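Local coordinates for protein type II restriction enzyme MunI (Mycoplasma, PDB 1D02) that recognises the double-stranded DNA sequence 5'-CAATTG-3' as a homodimer and cleaves it after the first cytosine, leaving terminal 5'-phosphates, at residues A33-G37 / T38-L42; K161-R164 / E165-W169. The protein carries 1 engineered substitution. One frame throughout, in Å; residues are numbered along the deposited sequence.

Contact 1: A33-G37 / T38-L42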
ATOM      1  N   ALA D  33      25.828  14.523   4.819  1.00  7.69           N
ATOM      2  CA  ALA D  33      26.622  15.367   5.708  1.00  7.69           C
ATOM      3  C   ALA D  33      26.684  14.798   7.119  1.00  7.93           C
ATOM      4  O   ALA D  33      27.760  14.689   7.718  1.00  7.69           O
ATOM      5  CB  ALA D  33      26.048  16.798   5.756  1.00  8.61           C
ATOM      6  N   VAL D  34      25.524  14.437   7.650  1.00  8.18           N
ATOM      7  CA  VAL D  34      25.451  13.946   9.019  1.00  7.69           C
ATOM      8  C   VAL D  34      26.122  12.582   9.224  1.00  8.22           C
ATOM      9  O   VAL D  34      26.447  12.178  10.367  1.00  7.93           O
ATOM     10  CB  VAL D  34      23.968  13.983   9.518  1.00  8.99           C
ATOM     11  CG1 VAL D  34      23.229  12.644   9.290  1.00  7.71           C
ATOM     12  CG2 VAL D  34      23.965  14.365  10.976  1.00  7.69           C
ATOM     13  N   PHE D  35      26.357  11.875   8.131  1.00  7.69           N
ATOM     14  CA  PHE D  35      27.037  10.586   8.234  1.00  8.39           C
ATOM     15  C   PHE D  35      28.544  10.678   8.011  1.00  8.22           C
ATOM     16  O   PHE D  35      29.250   9.661   8.109  1.00  7.69           O
ATOM     17  CB  PHE D  35      26.447   9.575   7.236  1.00  7.69           C
ATOM     18  CG  PHE D  35      25.053   9.094   7.585  1.00  8.16           C
ATOM     19  CD1 PHE D  35      24.295   8.393   6.628  1.00  7.91           C
ATOM     20  CD2 PHE D  35      24.511   9.286   8.856  1.00  7.69           C
ATOM     21  CE1 PHE D  35      23.034   7.899   6.941  1.00  7.69           C
ATOM     22  CE2 PHE D  35      23.251   8.793   9.178  1.00  7.69           C
ATOM     23  CZ  PHE D  35      22.508   8.092   8.208  1.00  7.69           C
ATOM     24  N   GLU D  36      29.060  11.871   7.719  1.00  7.69           N
ATOM     25  CA  GLU D  36      30.503  12.010   7.457  1.00  8.49           C
ATOM     26  C   GLU D  36      31.371  11.489   8.587  1.00  7.69           C
ATOM     27  O   GLU D  36      31.220  11.897   9.731  1.00  8.45           O
ATOM     28  CB  GLU D  36      30.891  13.472   7.192  1.00  8.60           C
ATOM     29  CG  GLU D  36      30.398  13.982   5.844  1.00  9.79           C
ATOM     30  CD  GLU D  36      30.715  15.453   5.624  1.00 13.24           C
ATOM     31  OE1 GLU D  36      30.041  16.079   4.773  1.00 14.71           O
ATOM     32  OE2 GLU D  36      31.640  15.997   6.281  1.00 12.98           O
ATOM     33  N   GLY D  37      32.276  10.574   8.253  1.00  9.46           N
ATOM     34  CA  GLY D  37      33.166  10.038   9.271  1.00  9.36           C
ATOM     35  C   GLY D  37      32.545   9.024  10.201  1.00 10.57           C
ATOM     36  O   GLY D  37      33.214   8.563  11.132  1.00 11.21           O
ATOM     37  N   THR D  38      31.285   8.657   9.972  1.00  9.53           N
ATOM     38  CA  THR D  38      30.638   7.669  10.834  1.00  8.38           C
ATOM     39  C   THR D  38      30.569   6.315  10.133  1.00  8.65           C
ATOM     40  O   THR D  38      31.011   6.150   8.986  1.00  9.50           O
ATOM     41  CB  THR D  38      29.182   8.067  11.196  1.00  9.25           C
ATOM     42  OG1 THR D  38      28.337   7.832  10.058  1.00  8.09           O
ATOM     43  CG2 THR D  38      29.088   9.570  11.583  1.00  7.69           C
ATOM     44  N   LYS D  39      29.988   5.351  10.832  1.00  9.55           N
ATOM     45  CA  LYS D  39      29.842   4.014  10.293  1.00  8.72           C
ATOM     46  C   LYS D  39      28.607   3.913   9.403  1.00  8.87           C
ATOM     47  O   LYS D  39      28.387   2.873   8.776  1.00  9.05           O
ATOM     48  CB  LYS D  39      29.730   2.987  11.437  1.00  9.89           C
ATOM     49  CG  LYS D  39      28.506   3.168  12.310  1.00  8.41           C
ATOM     50  CD  LYS D  39      28.657   2.382  13.624  1.00  8.73           C
ATOM     51  CE  LYS D  39      27.454   2.593  14.531  1.00  8.26           C
ATOM     52  NZ  LYS D  39      27.606   1.927  15.871  1.00  9.67           N
ATOM     53  N   TYR D  40      27.806   4.980   9.347  1.00  8.76           N
ATOM     54  CA  TYR D  40      26.609   4.942   8.514  1.00  7.99           C
ATOM     55  C   TYR D  40      26.871   5.486   7.125  1.00  7.86           C
ATOM     56  O   TYR D  40      27.677   6.400   6.949  1.00  7.97           O
ATOM     57  CB  TYR D  40      25.457   5.744   9.139  1.00  7.69           C
ATOM     58  CG  TYR D  40      25.117   5.325  10.548  1.00  7.95           C
ATOM     59  CD1 TYR D  40      25.703   5.962  11.632  1.00  7.69           C
ATOM     60  CD2 TYR D  40      24.256   4.250  10.793  1.00  8.08           C
ATOM     61  CE1 TYR D  40      25.451   5.543  12.942  1.00  7.69           C
ATOM     62  CE2 TYR D  40      23.998   3.807  12.114  1.00  8.00           C
ATOM     63  CZ  TYR D  40      24.609   4.463  13.180  1.00  8.18           C
ATOM     64  OH  TYR D  40      24.435   4.005  14.474  1.00  7.69           O
ATOM     65  N   VAL D  41      26.198   4.912   6.138  1.00  8.45           N
ATOM     66  CA  VAL D  41      26.318   5.392   4.777  1.00  8.95           C
ATOM     67  C   VAL D  41      24.914   5.457   4.196  1.00  9.04           C
ATOM     68  O   VAL D  41      24.057   4.645   4.525  1.00  8.01           O
ATOM     69  CB  VAL D  41      27.177   4.466   3.904  1.00 11.96           C
ATOM     70  CG1 VAL D  41      28.572   4.340   4.493  1.00 12.77           C
ATOM     71  CG2 VAL D  41      26.523   3.112   3.793  1.00 11.88           C
ATOM     72  N   LEU D  42      24.679   6.456   3.359  1.00  7.69           N
ATOM     73  CA  LEU D  42      23.379   6.622   2.726  1.00  8.90           C
ATOM     74  C   LEU D  42      23.535   6.171   1.277  1.00  9.20           C
ATOM     75  O   LEU D  42      24.507   6.544   0.610  1.00  9.31           O
ATOM     76  CB  LEU D  42      22.951   8.094   2.711  1.00  7.69           C
ATOM     77  CG  LEU D  42      21.601   8.362   2.029  1.00  7.95           C
ATOM     78  CD1 LEU D  42      20.428   8.010   2.929  1.00  8.48           C
ATOM     79  CD2 LEU D  42      21.569   9.821   1.612  1.00  8.68           C
TER
HETATM   80  O   HOH W   1      29.283   7.768   5.328  1.00 39.00           O

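Contact 2: K161-R164 / E165-W169. With nucleotides of chain B.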
ATOM      1  N   LYS D 161      -6.420  16.570   6.469  1.00  9.42           N
ATOM      2  CA  LYS D 161      -6.993  15.254   6.209  1.00  7.92           C
ATOM      3  C   LYS D 161      -5.872  14.222   5.958  1.00  8.33           C
ATOM      4  O   LYS D 161      -5.870  13.130   6.546  1.00  8.83           O
ATOM      5  CB  LYS D 161      -7.938  15.322   5.000  1.00  8.07           C
ATOM      6  CG  LYS D 161      -8.498  13.966   4.611  1.00  9.38           C
ATOM      7  CD  LYS D 161      -9.184  13.993   3.231  1.00 11.54           C
ATOM      8  CE  LYS D 161     -10.393  14.892   3.244  1.00 14.60           C
ATOM      9  NZ  LYS D 161     -11.236  14.620   2.046  1.00 11.81           N
ATOM     10  N   ARG D 162      -4.910  14.564   5.101  1.00  7.76           N
ATOM     11  CA  ARG D 162      -3.810  13.642   4.808  1.00  7.69           C
ATOM     12  C   ARG D 162      -2.967  13.299   6.026  1.00  8.14           C
ATOM     13  O   ARG D 162      -2.551  12.154   6.172  1.00  7.94           O
ATOM     14  CB  ARG D 162      -2.906  14.229   3.716  1.00  7.69           C
ATOM     15  CG  ARG D 162      -3.618  14.395   2.371  1.00  7.69           C
ATOM     16  CD  ARG D 162      -3.589  13.120   1.499  1.00  7.69           C
ATOM     17  NE  ARG D 162      -4.672  13.209   0.540  1.00  7.69           N
ATOM     18  CZ  ARG D 162      -5.859  12.643   0.709  1.00  7.69           C
ATOM     19  NH1 ARG D 162      -6.095  11.897   1.788  1.00  7.69           N
ATOM     20  NH2 ARG D 162      -6.856  12.948  -0.110  1.00  7.69           N
ATOM     21  N   VAL D 163      -2.689  14.270   6.897  1.00  7.69           N
ATOM     22  CA  VAL D 163      -1.868  13.958   8.068  1.00  7.69           C
ATOM     23  C   VAL D 163      -2.601  12.975   8.974  1.00  7.69           C
ATOM     24  O   VAL D 163      -2.016  12.035   9.492  1.00  7.69           O
ATOM     25  CB  VAL D 163      -1.483  15.257   8.802  1.00  7.69           C
ATOM     26  CG1 VAL D 163      -0.860  14.965  10.163  1.00  8.09           C
ATOM     27  CG2 VAL D 163      -0.473  16.022   7.919  1.00  7.69           C
ATOM     28  N   ARG D 164      -3.903  13.180   9.130  1.00  7.76           N
ATOM     29  CA  ARG D 164      -4.702  12.283   9.951  1.00  8.98           C
ATOM     30  C   ARG D 164      -4.862  10.906   9.290  1.00  9.36           C
ATOM     31  O   ARG D 164      -4.860   9.872   9.971  1.00  7.97           O
ATOM     32  CB  ARG D 164      -6.056  12.944  10.206  1.00  7.69           C
ATOM     33  CG  ARG D 164      -5.927  14.171  11.138  1.00 10.05           C
ATOM     34  CD  ARG D 164      -7.309  14.702  11.569  1.00 10.92           C
ATOM     35  NE  ARG D 164      -7.201  15.726  12.619  1.00 12.95           N
ATOM     36  CZ  ARG D 164      -6.851  16.997  12.412  1.00 13.89           C
ATOM     37  NH1 ARG D 164      -6.575  17.433  11.185  1.00 13.47           N
ATOM     38  NH2 ARG D 164      -6.763  17.844  13.448  1.00 14.00           N
ATOM     39  N   GLU D 165      -4.995  10.900   7.971  1.00  7.69           N
ATOM     40  CA  GLU D 165      -5.122   9.651   7.213  1.00  7.69           C
ATOM     41  C   GLU D 165      -3.874   8.774   7.398  1.00  7.79           C
ATOM     42  O   GLU D 165      -3.960   7.590   7.763  1.00  7.69           O
ATOM     43  CB  GLU D 165      -5.286   9.977   5.718  1.00  7.69           C
ATOM     44  CG  GLU D 165      -5.085   8.783   4.769  1.00  7.69           C
ATOM     45  CD  GLU D 165      -4.983   9.246   3.319  1.00  7.69           C
ATOM     46  OE1 GLU D 165      -4.201  10.192   3.046  1.00  7.69           O
ATOM     47  OE2 GLU D 165      -5.679   8.658   2.465  1.00  7.69           O
ATOM     48  N   ILE D 166      -2.709   9.361   7.154  1.00  7.69           N
ATOM     49  CA  ILE D 166      -1.465   8.601   7.265  1.00  7.69           C
ATOM     50  C   ILE D 166      -1.240   8.171   8.719  1.00  8.27           C
ATOM     51  O   ILE D 166      -0.785   7.053   8.972  1.00  7.95           O
ATOM     52  CB  ILE D 166      -0.265   9.427   6.708  1.00  7.69           C
ATOM     53  CG1 ILE D 166      -0.398   9.563   5.178  1.00  7.79           C
ATOM     54  CG2 ILE D 166       1.060   8.729   7.021  1.00  7.76           C
ATOM     55  CD1 ILE D 166       0.270  10.819   4.609  1.00  8.44           C
ATOM     56  N   THR D 167      -1.571   9.044   9.670  1.00  8.31           N
ATOM     57  CA  THR D 167      -1.407   8.702  11.094  1.00  7.69           C
ATOM     58  C   THR D 167      -2.229   7.452  11.371  1.00  7.78           C
ATOM     59  O   THR D 167      -1.769   6.512  12.040  1.00  7.69           O
ATOM     60  CB  THR D 167      -1.921   9.824  12.001  1.00  7.82           C
ATOM     61  OG1 THR D 167      -1.098  10.986  11.838  1.00  8.57           O
ATOM     62  CG2 THR D 167      -1.891   9.376  13.466  1.00  7.95           C
ATOM     63  N   PHE D 168      -3.448   7.440  10.832  1.00  7.69           N
ATOM     64  CA  PHE D 168      -4.364   6.321  11.013  1.00  8.09           C
ATOM     65  C   PHE D 168      -3.801   5.059  10.379  1.00  7.72           C
ATOM     66  O   PHE D 168      -3.801   3.992  10.989  1.00  7.90           O
ATOM     67  CB  PHE D 168      -5.719   6.649  10.381  1.00  8.19           C
ATOM     68  CG  PHE D 168      -6.771   5.604  10.623  1.00  9.79           C
ATOM     69  CD1 PHE D 168      -7.629   5.712  11.714  1.00 12.46           C
ATOM     70  CD2 PHE D 168      -6.925   4.539   9.740  1.00 11.46           C
ATOM     71  CE1 PHE D 168      -8.640   4.774  11.927  1.00 12.90           C
ATOM     72  CE2 PHE D 168      -7.937   3.586   9.946  1.00 12.00           C
ATOM     73  CZ  PHE D 168      -8.794   3.706  11.039  1.00 12.38           C
ATOM     74  N   TRP D 169      -3.315   5.171   9.143  1.00  7.69           N
ATOM     75  CA  TRP D 169      -2.773   3.998   8.467  1.00  7.69           C
ATOM     76  C   TRP D 169      -1.689   3.295   9.276  1.00  7.69           C
ATOM     77  O   TRP D 169      -1.696   2.075   9.408  1.00  7.69           O
ATOM     78  CB  TRP D 169      -2.101   4.385   7.143  1.00  7.69           C
ATOM     79  CG  TRP D 169      -2.961   4.808   5.997  1.00  7.69           C
ATOM     80  CD1 TRP D 169      -4.333   4.779   5.898  1.00  7.69           C
ATOM     81  CD2 TRP D 169      -2.475   5.349   4.765  1.00  7.69           C
ATOM     82  NE1 TRP D 169      -4.726   5.282   4.667  1.00  7.69           N
ATOM     83  CE2 TRP D 169      -3.606   5.638   3.956  1.00  7.69           C
ATOM     84  CE3 TRP D 169      -1.185   5.621   4.266  1.00  7.69           C
ATOM     85  CZ2 TRP D 169      -3.486   6.189   2.676  1.00  7.71           C
ATOM     86  CZ3 TRP D 169      -1.060   6.173   2.985  1.00  7.69           C
ATOM     87  CH2 TRP D 169      -2.215   6.449   2.209  1.00  9.03           C
TER
ATOM     88  P    DC B   2     -13.883  11.639   2.311  1.00 13.61           P
ATOM     89  OP1  DC B   2     -14.314  10.622   3.298  1.00 13.70           O
ATOM     90  OP2  DC B   2     -12.832  12.622   2.677  1.00 14.92           O
ATOM     91  O5'  DC B   2     -13.426  10.865   1.013  1.00 12.95           O
ATOM     92  C5'  DC B   2     -14.361  10.027   0.379  1.00 11.54           C
ATOM     93  C4'  DC B   2     -13.780   9.472  -0.889  1.00  8.80           C
ATOM     94  O4'  DC B   2     -13.812  10.502  -1.900  1.00  9.85           O
ATOM     95  C3'  DC B   2     -12.337   8.951  -0.828  1.00  9.90           C
ATOM     96  O3'  DC B   2     -12.427   7.555  -1.119  1.00  7.69           O
ATOM     97  C2'  DC B   2     -11.604   9.783  -1.883  1.00 11.25           C
ATOM     98  C1'  DC B   2     -12.737  10.291  -2.774  1.00  9.69           C
ATOM     99  N1   DC B   2     -12.532  11.546  -3.506  1.00  8.82           N
ATOM    100  C2   DC B   2     -12.775  11.555  -4.882  1.00  9.54           C
ATOM    101  O2   DC B   2     -13.162  10.496  -5.424  1.00 11.26           O
ATOM    102  N3   DC B   2     -12.599  12.701  -5.581  1.00  9.08           N
ATOM    103  C4   DC B   2     -12.227  13.812  -4.940  1.00  8.62           C
ATOM    104  N4   DC B   2     -12.089  14.927  -5.646  1.00  7.96           N
ATOM    105  C5   DC B   2     -11.986  13.830  -3.533  1.00  7.90           C
ATOM    106  C6   DC B   2     -12.140  12.685  -2.864  1.00 10.26           C
TER

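Contact 1: A33-G37 / T38-L42
A type II beta turn from Phe-35 to Thr-38 carries the chain from helix 27-34 into edge strand 40-44, and Phe-35 and Thr-38 close it through one carbonyl. Phe-35 O accepts from Thr-38 N at 2.9 Å, the turn's own bond, and from Thr-38 OG1 at 2.8 Å; both donors reach it from the same face of the carbonyl plane. Gly-37, at the third position of the turn, has a positive phi, which by itself favours glycine. With chi1 at 75°, Thr-38 OG1 is set between its own backbone N and carbonyl carbon, from where it also accepts from Tyr-40 N at 3.0 Å. That second bond makes an ST turn, which leads directly into the first residue of the strand. A water donates to Tyr-40 O at 2.7 Å and, weakly, to Phe-35 O.

The apolar part centres on the Phe-35 ring. Tyr-40 CB stands over the middle of one face, 3.5 Å from the centroid and only 5° off the normal, a CH-pi contact; the two rings themselves meet obliquely, planes 33° apart. Leu-42 N lies at the ring's edge, 3.8 Å from Phe-35 CD1. Beyond these segments, Phe-35 also packs on Phe-31 and on Ile-86 of the neighbouring strand.

Contact 2: K161-R164 / E165-W169
Helix 160-170, the helical link of the beta-alpha-beta unit between strands 148-153 and 177-180, brings Arg-162 and Glu-165 together one turn apart. Their charged contact is a salt bridge, Arg-162 NH1 to Glu-165 OE1 at 2.8 Å. The two side chains run side by side in the same direction, with guanidinium and carboxylate planes 37° apart. NH1 approaches OE1 from above the carboxylate plane, and the N-H...O angle of 135° makes the bond distinctly bent. A bend at chi2 (-86°) turns the arginine chain so that NH1 comes to the glutamate. Both groups have further partners: Arg-162 NH2 bonds to Gly-114 O, and Glu-165 OE1 also pairs with His-119 NE2.

Among the backbone bonds, Glu-165 N to Lys-161 O (2.8 Å) and Ile-166 N to Arg-162 O (3.0 Å) show the regular alpha-helical i to i+4 pattern. Thr-167 adds a side-chain bond to it: its OG1 donates to Val-163 O at 2.7 Å, while its N reaches the same oxygen from the opposite face of the carbonyl plane. Tyr-177 OH is a second partner of this hydroxyl.

Within 165-169, one turn on, Glu-165 CG lies 3.3 Å above the plane of the Trp-169 ring, offset toward the rim. Phe-168 meets Tyr-53 of the second subunit edge-to-face.

The DNA contact is made by Lys-161, whose NZ donates to OP2 of nucleotide DC2 of chain B, 2.6 Å away; its side chain also forms a cation-pi contact with Trp-78 of the second subunit. The helix thus presents a cation to the DNA backbone, probably a largely electrostatic grip on the phosphate, while the buried arginine's charge is probably offset by Glu-165.

In the fold
Contacts 1 and 2 lie on opposite sides of the chain's centre, about 32 Å apart between centres and about 20 Å between nearest atoms, and share no helix or strand. Contact 1 is partly buried: it joins a helix end to an outermost strand of the mixed sheet, is touched by no other protein chain of the assembly, and stays about 14 Å from the DNA at its nearest atom. Contact 2 is more buried, within a helix that packs on strand 177-180, at the other end of that sheet, and faces both the second subunit and the DNA. The chemistry follows: uncharged turn bonds and aromatic packing in contact 1, but a salt bridge and a phosphate-binding lysine in contact 2.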